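Local coordinates for extracellular sialidase/neuraminidase, putative (Aspergillus fumigatus, PDB 2XZI), which probably hydrolyses the glycosidic bonds of terminal sialic acids, with a preference for the deaminated sugar Kdn (a Kdnase), at residues N243-Q248 against G336-M341; A269-P274 against R306-Y311. All blocks are in the same frame, centred on the assembly; numbering follows the deposited sequence. Where two conformers were deposited one is given.

Interaction 1: N243-Q248 against G336-M341; sequences NDRPSQ and GGYSSM. With KDM (deamino-alpha-neuraminic acid), chain C.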
ATOM      1  N   ASN A 243     -11.812  -3.317   4.172  1.00  6.67           N
ATOM      2  CA  ASN A 243     -12.293  -2.798   2.898  1.00  6.85           C
ATOM      3  C   ASN A 243     -11.382  -3.377   1.824  1.00  7.01           C
ATOM      4  O   ASN A 243     -10.221  -2.974   1.669  1.00  7.26           O
ATOM      5  CB  ASN A 243     -12.306  -1.262   2.940  1.00  6.66           C
ATOM      6  CG  ASN A 243     -12.795  -0.632   1.652  1.00  7.24           C
ATOM      7  OD1 ASN A 243     -12.411  -1.057   0.564  1.00  7.96           O
ATOM      8  ND2 ASN A 243     -13.621   0.404   1.768  1.00  6.98           N
ATOM      9  N   ASP A 244     -11.891  -4.388   1.126  1.00  7.04           N
ATOM     10  CA  ASP A 244     -11.076  -5.228   0.267  1.00  6.61           C
ATOM     11  C   ASP A 244     -11.370  -4.991  -1.205  1.00  6.55           C
ATOM     12  O   ASP A 244     -12.488  -4.597  -1.592  1.00  6.89           O
ATOM     13  CB  ASP A 244     -11.350  -6.707   0.579  1.00  6.97           C
ATOM     14  CG  ASP A 244     -10.754  -7.165   1.908  1.00  7.02           C
ATOM     15  OD1 ASP A 244     -10.372  -6.313   2.734  1.00  7.51           O
ATOM     16  OD2 ASP A 244     -10.685  -8.388   2.138  1.00  8.69           O
ATOM     17  N   ARG A 245     -10.372  -5.291  -2.028  1.00  6.89           N
ATOM     18  CA  ARG A 245     -10.529  -5.367  -3.471  1.00  7.49           C
ATOM     19  C   ARG A 245     -11.465  -6.517  -3.835  1.00  7.53           C
ATOM     20  O   ARG A 245     -11.285  -7.645  -3.352  1.00  7.73           O
ATOM     21  CB  ARG A 245      -9.149  -5.618  -4.080  1.00  7.28           C
ATOM     22  CG  ARG A 245      -9.150  -5.922  -5.572  1.00  7.17           C
ATOM     23  CD  ARG A 245      -7.736  -6.157  -6.035  1.00  7.90           C
ATOM     24  NE  ARG A 245      -7.671  -6.648  -7.411  1.00  7.53           N
ATOM     25  CZ  ARG A 245      -6.569  -6.620  -8.160  1.00  7.93           C
ATOM     26  NH1 ARG A 245      -5.448  -6.051  -7.707  1.00  7.22           N
ATOM     27  NH2 ARG A 245      -6.612  -7.109  -9.394  1.00  9.37           N
ATOM     28  N   PRO A 246     -12.462  -6.242  -4.695  1.00  7.90           N
ATOM     29  CA  PRO A 246     -13.360  -7.323  -5.111  1.00  8.84           C
ATOM     30  C   PRO A 246     -12.683  -8.292  -6.090  1.00  9.36           C
ATOM     31  O   PRO A 246     -11.735  -7.910  -6.791  1.00  9.41           O
ATOM     32  CB  PRO A 246     -14.482  -6.567  -5.828  1.00  8.74           C
ATOM     33  CG  PRO A 246     -13.790  -5.351  -6.417  1.00  9.07           C
ATOM     34  CD  PRO A 246     -12.826  -4.945  -5.307  1.00  8.22           C
ATOM     35  N   SER A 247     -13.182  -9.532  -6.150  1.00 10.70           N
ATOM     36  CA  SER A 247     -12.675 -10.506  -7.139  1.00 13.22           C
ATOM     37  C   SER A 247     -13.046 -10.121  -8.588  1.00 13.42           C
ATOM     38  O   SER A 247     -12.302 -10.415  -9.529  1.00 14.32           O
ATOM     39  CB  SER A 247     -13.108 -11.943  -6.801  1.00 13.45           C
ATOM     40  OG  SER A 247     -14.513 -12.084  -6.747  1.00 18.19           O
ATOM     41  N   GLN A 248     -14.186  -9.455  -8.743  1.00 13.49           N
ATOM     42  CA  GLN A 248     -14.623  -8.941 -10.037  0.50 13.88           C
ATOM     43  C   GLN A 248     -14.929  -7.453  -9.928  1.00 13.17           C
ATOM     44  O   GLN A 248     -15.324  -6.965  -8.858  1.00 13.25           O
ATOM     45  CB  GLN A 248     -15.855  -9.699 -10.555  0.50 14.49           C
ATOM     46  CG  GLN A 248     -15.548 -11.039 -11.246  0.50 16.66           C
ATOM     47  CD  GLN A 248     -15.634 -12.244 -10.320  0.50 18.95           C
ATOM     48  OE1 GLN A 248     -16.274 -12.195  -9.268  0.50 21.06           O
ATOM     49  NE2 GLN A 248     -14.999 -13.345 -10.721  0.50 19.65           N
ATOM     50  N   GLY A 336      -3.017   6.613 -11.825  1.00  7.13           N
ATOM     51  CA  GLY A 336      -4.085   5.749 -11.397  1.00  7.10           C
ATOM     52  C   GLY A 336      -3.620   4.340 -11.172  1.00  6.36           C
ATOM     53  O   GLY A 336      -2.891   3.781 -11.980  1.00  6.93           O
ATOM     54  N   GLY A 337      -4.058   3.768 -10.063  1.00  6.16           N
ATOM     55  CA  GLY A 337      -3.764   2.382  -9.726  1.00  6.07           C
ATOM     56  C   GLY A 337      -3.732   2.234  -8.218  1.00  5.37           C
ATOM     57  O   GLY A 337      -4.532   2.865  -7.497  1.00  6.12           O
ATOM     58  N   TYR A 338      -2.788   1.416  -7.742  1.00  5.16           N
ATOM     59  CA  TYR A 338      -2.611   1.181  -6.295  1.00  5.09           C
ATOM     60  C   TYR A 338      -2.181   2.458  -5.579  1.00  4.92           C
ATOM     61  O   TYR A 338      -1.561   3.347  -6.177  1.00  4.93           O
ATOM     62  CB  TYR A 338      -1.534   0.122  -6.041  1.00  4.83           C
ATOM     63  CG  TYR A 338      -1.893  -1.317  -6.348  1.00  5.00           C
ATOM     64  CD1 TYR A 338      -2.646  -1.679  -7.478  1.00  5.29           C
ATOM     65  CD2 TYR A 338      -1.418  -2.336  -5.518  1.00  5.81           C
ATOM     66  CE1 TYR A 338      -2.931  -3.040  -7.744  1.00  6.37           C
ATOM     67  CE2 TYR A 338      -1.709  -3.655  -5.765  1.00  5.42           C
ATOM     68  CZ  TYR A 338      -2.467  -4.005  -6.872  1.00  5.74           C
ATOM     69  OH  TYR A 338      -2.730  -5.340  -7.126  1.00  6.98           O
ATOM     70  N   SER A 339      -2.497   2.551  -4.289  1.00  4.59           N
ATOM     71  CA  SER A 339      -2.193   3.743  -3.517  1.00  4.21           C
ATOM     72  C   SER A 339      -1.926   3.406  -2.060  1.00  4.48           C
ATOM     73  O   SER A 339      -2.251   2.313  -1.592  1.00  4.53           O
ATOM     74  CB  SER A 339      -3.359   4.735  -3.615  1.00  5.48           C
ATOM     75  OG  SER A 339      -4.507   4.189  -2.974  1.00  5.40           O
ATOM     76  N   SER A 340      -1.335   4.367  -1.347  1.00  3.94           N
ATOM     77  CA  SER A 340      -1.067   4.244   0.083  1.00  4.40           C
ATOM     78  C   SER A 340      -1.116   5.623   0.708  1.00  4.68           C
ATOM     79  O   SER A 340      -0.641   6.586   0.104  1.00  5.08           O
ATOM     80  CB  SER A 340       0.300   3.598   0.323  1.00  4.42           C
ATOM     81  OG  SER A 340       0.510   3.311   1.697  1.00  5.47           O
ATOM     82  N   MET A 341      -1.705   5.721   1.899  1.00  4.61           N
ATOM     83  CA  MET A 341      -1.765   6.996   2.609  1.00  5.80           C
ATOM     84  C   MET A 341      -1.214   6.937   4.024  1.00  5.75           C
ATOM     85  O   MET A 341      -1.345   5.925   4.725  1.00  6.09           O
ATOM     86  CB  MET A 341      -3.217   7.504   2.718  1.00  5.60           C
ATOM     87  CG  MET A 341      -3.892   7.795   1.391  1.00  7.06           C
ATOM     88  SD  MET A 341      -5.564   8.407   1.656  1.00  6.25           S
ATOM     89  CE  MET A 341      -6.415   6.917   2.222  1.00  5.80           C
TER
HETATM   90  C2  KDM C 500      -2.027  -7.064  -9.765  1.00 17.17           C
HETATM   91  C1  KDM C 500      -2.869  -5.922 -10.322  1.00 15.48           C
HETATM   92  C3  KDM C 500      -0.725  -6.524  -9.145  1.00 15.42           C
HETATM   93  C4  KDM C 500      -0.160  -7.429  -8.011  1.00 13.71           C
HETATM   94  C5  KDM C 500      -0.755  -8.842  -7.961  1.00 13.09           C
HETATM   95  C6  KDM C 500      -2.298  -8.739  -7.859  1.00 15.14           C
HETATM   96  C7  KDM C 500      -3.007 -10.090  -8.040  1.00 15.08           C
HETATM   97  C8  KDM C 500      -4.512  -9.952  -7.746  1.00 16.09           C
HETATM   98  C9  KDM C 500      -5.233 -11.270  -7.971  1.00 16.78           C
HETATM   99  O5  KDM C 500      -0.190  -9.608  -6.867  1.00 11.91           O
HETATM  100  O1A KDM C 500      -2.296  -4.847 -10.618  1.00 14.82           O
HETATM  101  O1B KDM C 500      -4.091  -6.169 -10.458  1.00 15.44           O
HETATM  102  O4  KDM C 500       1.252  -7.533  -8.199  1.00 11.01           O
HETATM  103  O6  KDM C 500      -2.873  -7.803  -8.831  1.00 17.01           O
HETATM  104  O7  KDM C 500      -2.819 -10.537  -9.386  1.00 13.04           O
HETATM  105  O8  KDM C 500      -4.730  -9.567  -6.381  1.00 16.52           O
HETATM  106  O9  KDM C 500      -4.747 -12.202  -6.991  1.00 17.94           O
HETATM  107  O2  KDM C 500      -1.732  -7.886 -10.901  1.00 17.19           O

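Interaction 2: A269-P274 against R306-Y311; sequences AGLPDP and RVRISY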
ATOM      1  N   ALA A 269     -21.984  -0.057  -2.133  1.00 13.67           N
ATOM      2  CA  ALA A 269     -22.454   0.576  -3.363  1.00 13.74           C
ATOM      3  C   ALA A 269     -21.998   2.034  -3.493  1.00 13.81           C
ATOM      4  O   ALA A 269     -22.068   2.618  -4.578  1.00 14.24           O
ATOM      5  CB  ALA A 269     -23.980   0.460  -3.470  1.00 14.66           C
ATOM      6  N   GLY A 270     -21.510   2.603  -2.389  1.00 13.05           N
ATOM      7  CA  GLY A 270     -20.988   3.975  -2.378  1.00 12.56           C
ATOM      8  C   GLY A 270     -19.545   4.071  -2.868  1.00 11.48           C
ATOM      9  O   GLY A 270     -19.039   5.179  -3.087  1.00 11.81           O
ATOM     10  N   LEU A 271     -18.903   2.916  -3.062  1.00 10.27           N
ATOM     11  CA  LEU A 271     -17.469   2.852  -3.408  1.00  9.37           C
ATOM     12  C   LEU A 271     -17.188   1.962  -4.630  1.00  8.60           C
ATOM     13  O   LEU A 271     -16.718   0.827  -4.492  1.00  8.59           O
ATOM     14  CB  LEU A 271     -16.642   2.385  -2.199  1.00  9.01           C
ATOM     15  CG  LEU A 271     -16.677   3.238  -0.926  1.00  7.85           C
ATOM     16  CD1 LEU A 271     -15.905   2.536   0.192  1.00  9.20           C
ATOM     17  CD2 LEU A 271     -16.163   4.677  -1.179  1.00  7.77           C
ATOM     18  N   PRO A 272     -17.489   2.469  -5.835  1.00  8.69           N
ATOM     19  CA  PRO A 272     -17.132   1.750  -7.055  1.00  8.83           C
ATOM     20  C   PRO A 272     -15.624   1.469  -7.099  1.00  8.21           C
ATOM     21  O   PRO A 272     -14.826   2.246  -6.568  1.00  7.83           O
ATOM     22  CB  PRO A 272     -17.571   2.721  -8.162  1.00  8.82           C
ATOM     23  CG  PRO A 272     -17.544   4.068  -7.519  1.00 10.04           C
ATOM     24  CD  PRO A 272     -18.026   3.810  -6.124  1.00  9.10           C
ATOM     25  N   ASP A 273     -15.261   0.334  -7.686  1.00  7.87           N
ATOM     26  CA  ASP A 273     -13.865  -0.077  -7.765  1.00  7.52           C
ATOM     27  C   ASP A 273     -13.718  -0.966  -8.998  1.00  7.88           C
ATOM     28  O   ASP A 273     -14.622  -1.756  -9.287  1.00  8.01           O
ATOM     29  CB  ASP A 273     -13.489  -0.851  -6.501  1.00  7.93           C
ATOM     30  CG  ASP A 273     -12.022  -1.242  -6.480  1.00  7.43           C
ATOM     31  OD1 ASP A 273     -11.669  -2.300  -7.040  1.00  7.41           O
ATOM     32  OD2 ASP A 273     -11.209  -0.460  -5.921  1.00  6.21           O
ATOM     33  N   PRO A 274     -12.592  -0.868  -9.725  1.00  7.16           N
ATOM     34  CA  PRO A 274     -12.416  -1.625 -10.973  1.00  7.30           C
ATOM     35  C   PRO A 274     -11.650  -2.933 -10.763  1.00  7.45           C
ATOM     36  O   PRO A 274     -11.044  -3.429 -11.691  1.00  8.18           O
ATOM     37  CB  PRO A 274     -11.606  -0.648 -11.838  1.00  7.74           C
ATOM     38  CG  PRO A 274     -10.666   0.006 -10.804  1.00  6.62           C
ATOM     39  CD  PRO A 274     -11.516   0.134  -9.542  1.00  7.41           C
ATOM     40  N   ARG A 306      -9.750   9.009  -6.455  1.00  6.56           N
ATOM     41  CA  ARG A 306     -10.600   9.880  -5.664  1.00  6.44           C
ATOM     42  C   ARG A 306     -10.308   9.650  -4.201  1.00  5.62           C
ATOM     43  O   ARG A 306     -10.403   8.511  -3.733  1.00  5.94           O
ATOM     44  CB  ARG A 306     -12.052   9.500  -5.917  1.00  6.56           C
ATOM     45  CG  ARG A 306     -13.086  10.405  -5.241  1.00  6.77           C
ATOM     46  CD  ARG A 306     -13.639  11.444  -6.220  1.00  7.08           C
ATOM     47  NE  ARG A 306     -14.409  10.817  -7.296  1.00  8.99           N
ATOM     48  CZ  ARG A 306     -15.652  10.343  -7.170  1.00  8.70           C
ATOM     49  NH1 ARG A 306     -16.307  10.420  -6.010  1.00  8.47           N
ATOM     50  NH2 ARG A 306     -16.238   9.772  -8.218  1.00 10.92           N
ATOM     51  N   VAL A 307      -9.974  10.720  -3.490  1.00  5.70           N
ATOM     52  CA  VAL A 307      -9.786  10.645  -2.039  1.00  5.71           C
ATOM     53  C   VAL A 307     -11.062  11.146  -1.360  1.00  6.17           C
ATOM     54  O   VAL A 307     -11.634  12.142  -1.806  1.00  6.36           O
ATOM     55  CB  VAL A 307      -8.512  11.417  -1.584  1.00  5.66           C
ATOM     56  CG1 VAL A 307      -8.636  12.942  -1.811  1.00  6.06           C
ATOM     57  CG2 VAL A 307      -8.194  11.085  -0.133  1.00  5.62           C
ATOM     58  N   ARG A 308     -11.500  10.455  -0.305  1.00  5.81           N
ATOM     59  CA  ARG A 308     -12.776  10.730   0.350  1.00  5.96           C
ATOM     60  C   ARG A 308     -12.667  10.742   1.861  1.00  5.88           C
ATOM     61  O   ARG A 308     -11.747  10.128   2.432  1.00  6.10           O
ATOM     62  CB  ARG A 308     -13.769   9.622   0.015  1.00  6.01           C
ATOM     63  CG  ARG A 308     -14.015   9.388  -1.475  1.00  5.83           C
ATOM     64  CD  ARG A 308     -14.897   8.175  -1.561  1.00  7.69           C
ATOM     65  NE  ARG A 308     -15.105   7.625  -2.892  1.00  7.62           N
ATOM     66  CZ  ARG A 308     -16.221   7.779  -3.595  1.00  9.03           C
ATOM     67  NH1 ARG A 308     -17.217   8.537  -3.123  1.00  8.56           N
ATOM     68  NH2 ARG A 308     -16.342   7.164  -4.766  1.00  9.55           N
ATOM     69  N   ILE A 309     -13.658  11.378   2.500  1.00  6.39           N
ATOM     70  CA  ILE A 309     -13.770  11.440   3.964  1.00  7.22           C
ATOM     71  C   ILE A 309     -15.095  10.833   4.424  1.00  6.96           C
ATOM     72  O   ILE A 309     -16.153  11.089   3.823  1.00  7.50           O
ATOM     73  CB  ILE A 309     -13.660  12.885   4.500  1.00  6.86           C
ATOM     74  CG1 ILE A 309     -12.312  13.535   4.116  1.00  7.33           C
ATOM     75  CG2 ILE A 309     -13.892  12.947   6.014  1.00  9.78           C
ATOM     76  CD1 ILE A 309     -12.317  15.087   4.116  1.00 10.61           C
ATOM     77  N   SER A 310     -15.041  10.019   5.479  1.00  7.45           N
ATOM     78  CA  SER A 310     -16.275   9.641   6.179  1.00  8.12           C
ATOM     79  C   SER A 310     -16.232  10.191   7.587  1.00  8.04           C
ATOM     80  O   SER A 310     -15.200  10.087   8.255  1.00  8.02           O
ATOM     81  CB  SER A 310     -16.449   8.127   6.251  1.00  7.68           C
ATOM     82  OG  SER A 310     -17.647   7.809   6.976  1.00  8.03           O
ATOM     83  N   TYR A 311     -17.369  10.714   8.045  1.00  8.33           N
ATOM     84  CA  TYR A 311     -17.548  11.174   9.417  1.00  9.27           C
ATOM     85  C   TYR A 311     -18.318  10.152  10.255  1.00  9.64           C
ATOM     86  O   TYR A 311     -18.551  10.377  11.447  1.00 10.49           O
ATOM     87  CB  TYR A 311     -18.300  12.506   9.419  1.00  9.25           C
ATOM     88  CG  TYR A 311     -17.579  13.586   8.670  1.00 10.06           C
ATOM     89  CD1 TYR A 311     -16.521  14.265   9.259  1.00 10.63           C
ATOM     90  CD2 TYR A 311     -17.940  13.916   7.361  1.00 12.62           C
ATOM     91  CE1 TYR A 311     -15.841  15.272   8.575  1.00 11.54           C
ATOM     92  CE2 TYR A 311     -17.273  14.924   6.668  1.00 13.22           C
ATOM     93  CZ  TYR A 311     -16.227  15.584   7.274  1.00 13.35           C
ATOM     94  OH  TYR A 311     -15.578  16.578   6.583  1.00 14.63           O
TER
HETATM   95  O   HOH W   1     -20.094   7.825  -3.624  1.00 23.30           O
HETATM   96  O   HOH W   2     -14.893   4.494  -4.961  1.00  6.35           O

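Interaction 1: N243-Q248 against G336-M341
Arg-245 and Tyr-338 meet in the sugar-binding site of the sialidase beta-propeller, beneath a bound deamino-alpha-neuraminic acid (KDM). Arg-245, Arg-302 and Arg-39 are consistent with the arginine triad of sialidases. All three are hydrogen-bonded to KDM, as are Asp-64, Gln-128 and Arg-58. Arg-245 gives two hydrogen bonds to one carboxylate oxygen. NH2 lies 2.9 Å from O1B of KDM and NH1 lies 3.1 Å from the same oxygen. Neither bond is straight; the N-H...O angle at NH2 is 148°. A weak bond runs from NH1 to the ring oxygen O6 of KDM. The side chain of Arg-245 is extended, with CG anti to the backbone N (chi1 172°), and this carries the guanidinium out to the sugar. O8 of KDM sits above one face of the group, off toward its rim.

Tyr-338 comes from strand 334-343 and crosses the arginine at about a right angle. Its ring plane stands 84° from the guanidinium plane. The hydroxyl enters at the guanidinium edge, with OH of Tyr-338 2.9 Å from NH1 of Arg-245. OH of Tyr-338 is also 3.0 Å from O6 of KDM. CE1 of Tyr-338 is 3.5 Å from O1A of KDM.

Glu-229 pairs with both side chains: OE1 forms a salt bridge with NH1 of Arg-245, and OE2 is hydrogen-bonded to the Tyr-338 hydroxyl. In sialidases of this family a tyrosine is the nucleophile and a glutamate is thought to activate it as a base. Tyr-338 and Glu-229 are consistent with these roles. The arginines would probably balance the sugar carboxylate, while OH of Tyr-338 is held 3.2 Å from C2 of KDM, the anomeric carbon.

Interaction 2: A269-P274 against R306-Y311
Arg-308 reaches from strand 305-310 to the turn at Gly-270 and Leu-271, and its guanidinium lies at the middle of the contact. Its chain is extended from CG to NE, which takes the head across to the turn. CD2 of Leu-271 lies over one face of the group, toward its rim, 3.6 Å from NE of Arg-308. The same methyl also touches the aliphatic chain, 3.7 Å from CD of Arg-308. O of Gly-270 lies over this face too, 3.7 Å from NH2 of Arg-308. CD of Pro-272 adds a looser touch at 4.0 Å from NH2 of Arg-308. The opposite face carries NH1 of Arg-306, so the group lies between a methyl and a second arginine.

The polar link between the segments is made through water. One water donates to O of Gly-270 at 2.9 Å and accepts from NH1 of Arg-308 at 3.0 Å. A second donates to O of Pro-272 at 2.8 Å and accepts from NH2 of Arg-308 at 3.0 Å.

Further out, NH1 of Arg-308 is also hydrogen-bonded to O of Asn-319, which helps fix the rotation of the group. NH1 of Arg-306 is hydrogen-bonded to O of Tyr-320. Leu-271 rests on Phe-293 of strand 290-294 and on Tyr-241 of strand 240-244. Asn-295 is hydrogen-bonded to O of Pro-272 and to Asp-273.

The contact joins the end of one antiparallel sheet of the propeller to the next. Water and carbonyl oxygens probably offset the two nearby positive groups, which implies a partly hydrated junction.

Overall arrangement
The two contacts share one region of the propeller, with centres about 11 Å apart. Interaction 2 falls within the stretch of chain between the segments of interaction 1. Both are partly buried, but interaction 2 includes the exposed Gly-270. Its centre is about 17 Å from the chain centre, against about 9 Å for interaction 1, which joins sheets around the bound sugar. They touch directly: CD of Pro-246 is 3.4 Å from OD1 of Asp-273, and ND2 of Asn-243 is 3.5 Å from CD1 of Leu-271. Both turn on an arginine. In interaction 1 it faces a ligand carboxylate and a glutamate, while in interaction 2 waters and backbone carbonyls take that place.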